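PDB 4TRT: DNA polymerase III subunit beta from Deinococcus radiodurans, which probably tethers DNA polymerases and other proteins to the template by forming a ring-shaped head-to-tail homodimer around DNA, so conferring processivity. Local coordinates for residues A[4-9]-A[56-61]. Sequence-based numbering, arbitrary orientation.
Sequences ANVTKK and CFVPAE
Ala4 opens the contact by passing its alpha carbon close to the carbonyl oxygen of Glu61, with Ala4 CA and Glu61 O 3.2 Å apart in a CA-H...O contact. Its small methyl group suits a buried site, where it also touches Leu43. Asn5 and Glu61 then form an antiparallel hydrogen-bonded pair. Asn5 N donates to Glu61 O at 2.8 Å, and Glu61 N returns a bond to Asn5 O at 3.1 Å. The two polar side chains lie on the same exposed face of the sheet, a fitting place for an amide and a carboxylate.

Val6 turns the contact hydrophobic. With CG2 anti to the backbone N, this methyl meets Val58 CG1 at 3.4 Å, a tight approach in which the two branched side chains cross at about a right angle. Val6 CB also packs 4.1 Å from Ala60 CB, a methyl small enough to sit 3.5 Å from Asn5 O as well. Beyond Val6 the strands part, and a water accepts from Thr7 N at 2.9 Å; its approach to Pro59 O is too short to be sure of. Thr7 occupies the N-cap position of helix 8-21, where the strand ends.

Strand 2-7 thus pairs with strand 61-63 on one side and strand 86-92 on the other, while strand 52-59 belongs to a neighbouring sheet that runs on through strand 224-229 into the central domain. The chemistry follows this divergence: the two-bond Asn5–Glu61 pair fixes the register at the exposed end, and apolar contact of Val6 with Val58 and Ala60 takes over at the buried end.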
loop_
_atom_site.group_PDB
_atom_site.type_symbol
_atom_site.label_atom_id
_atom_site.label_comp_id
_atom_site.label_asym_id
_atom_site.label_seq_id
_atom_site.Cartn_x
_atom_site.Cartn_y
_atom_site.Cartn_z
ATOM N N ALA A 4 -13.509 -8.122 32.545
ATOM C CA ALA A 4 -12.357 -8.905 32.125
ATOM C C ALA A 4 -11.108 -8.029 32.037
ATOM O O ALA A 4 -11.183 -6.879 31.623
ATOM C CB ALA A 4 -12.625 -9.597 30.786
ATOM N N ASN A 5 -9.969 -8.577 32.454
ATOM C CA ASN A 5 -8.685 -7.917 32.257
ATOM C C ASN A 5 -7.873 -8.733 31.273
ATOM O O ASN A 5 -7.665 -9.911 31.482
ATOM C CB ASN A 5 -7.948 -7.754 33.588
ATOM C CG ASN A 5 -8.530 -6.639 34.424
ATOM O OD1 ASN A 5 -8.412 -5.454 34.087
ATOM N ND2 ASN A 5 -9.164 -7.006 35.509
ATOM N N VAL A 6 -7.438 -8.096 30.199
ATOM C CA VAL A 6 -6.760 -8.774 29.117
ATOM C C VAL A 6 -5.595 -7.896 28.617
ATOM O O VAL A 6 -5.618 -6.669 28.748
ATOM C CB VAL A 6 -7.775 -9.115 27.973
ATOM C CG1 VAL A 6 -8.374 -7.859 27.366
ATOM C CG2 VAL A 6 -7.140 -9.962 26.887
ATOM N N THR A 7 -4.553 -8.547 28.106
ATOM C CA THR A 7 -3.420 -7.863 27.486
ATOM C C THR A 7 -3.847 -7.358 26.115
ATOM O O THR A 7 -4.475 -8.100 25.356
ATOM C CB THR A 7 -2.230 -8.831 27.369
ATOM O OG1 THR A 7 -1.693 -9.056 28.680
ATOM C CG2 THR A 7 -1.159 -8.283 26.486
ATOM N N LYS A 8 -3.526 -6.108 25.797
ATOM C CA LYS A 8 -3.878 -5.539 24.501
ATOM C C LYS A 8 -3.250 -6.336 23.350
ATOM O O LYS A 8 -3.917 -6.590 22.342
ATOM C CB LYS A 8 -3.475 -4.070 24.389
ATOM C CG LYS A 8 -3.944 -3.402 23.101
ATOM C CD LYS A 8 -3.511 -1.947 22.990
ATOM C CE LYS A 8 -2.023 -1.810 22.678
ATOM N NZ LYS A 8 -1.572 -0.411 22.831
ATOM N N LYS A 9 -1.980 -6.709 23.509
ATOM C CA LYS A 9 -1.231 -7.430 22.480
ATOM C C LYS A 9 -1.945 -8.712 22.072
ATOM O O LYS A 9 -2.109 -8.995 20.883
ATOM C CB LYS A 9 0.179 -7.765 22.972
ATOM C CG LYS A 9 1.005 -8.589 21.980
ATOM C CD LYS A 9 2.437 -8.778 22.455
ATOM C CE LYS A 9 3.055 -10.046 21.875
ATOM N NZ LYS A 9 2.724 -10.213 20.427
ATOM N N CYS A 56 -11.016 -17.925 18.279
ATOM C CA CYS A 56 -9.700 -17.671 18.853
ATOM C C CYS A 56 -9.829 -17.455 20.348
ATOM O O CYS A 56 -10.648 -16.650 20.804
ATOM C CB CYS A 56 -9.037 -16.449 18.224
ATOM S SG CYS A 56 -7.290 -16.320 18.687
ATOM N N PHE A 57 -8.998 -18.160 21.106
ATOM C CA PHE A 57 -8.969 -18.007 22.554
ATOM C C PHE A 57 -7.951 -16.940 22.970
ATOM O O PHE A 57 -6.807 -16.957 22.520
ATOM C CB PHE A 57 -8.621 -19.333 23.217
ATOM C CG PHE A 57 -8.531 -19.255 24.718
ATOM C CD1 PHE A 57 -9.683 -19.226 25.491
ATOM C CD2 PHE A 57 -7.299 -19.239 25.359
ATOM C CE1 PHE A 57 -9.611 -19.166 26.877
ATOM C CE2 PHE A 57 -7.221 -19.183 26.745
ATOM C CZ PHE A 57 -8.381 -19.145 27.501
ATOM N N VAL A 58 -8.371 -16.028 23.843
ATOM C CA VAL A 58 -7.497 -15.022 24.402
ATOM C C VAL A 58 -7.498 -15.167 25.928
ATOM O O VAL A 58 -8.532 -14.949 26.569
ATOM C CB VAL A 58 -7.960 -13.608 23.995
ATOM C CG1 VAL A 58 -7.081 -12.546 24.637
ATOM C CG2 VAL A 58 -7.966 -13.481 22.466
ATOM N N PRO A 59 -6.341 -15.523 26.523
ATOM C CA PRO A 59 -6.288 -15.621 27.984
ATOM C C PRO A 59 -6.641 -14.314 28.670
ATOM O O PRO A 59 -6.259 -13.242 28.194
ATOM C CB PRO A 59 -4.822 -16.005 28.263
ATOM C CG PRO A 59 -4.396 -16.738 27.036
ATOM C CD PRO A 59 -5.121 -16.064 25.891
ATOM N N ALA A 60 -7.392 -14.408 29.761
ATOM C CA ALA A 60 -7.855 -13.236 30.482
ATOM C C ALA A 60 -8.329 -13.621 31.860
ATOM O O ALA A 60 -8.647 -14.780 32.116
ATOM C CB ALA A 60 -9.012 -12.580 29.719
ATOM N N GLU A 61 -8.408 -12.638 32.749
ATOM C CA GLU A 61 -9.051 -12.847 34.027
ATOM C C GLU A 61 -10.440 -12.268 33.932
ATOM O O GLU A 61 -10.593 -11.087 33.646
ATOM C CB GLU A 61 -8.241 -12.199 35.146
ATOM C CG GLU A 61 -6.829 -12.759 35.117
ATOM C CD GLU A 61 -6.100 -12.682 36.435
ATOM O OE1 GLU A 61 -6.602 -11.998 37.356
ATOM O OE2 GLU A 61 -5.023 -13.327 36.544
HETATM O O HOH W 1 -4.639 -11.385 28.618
#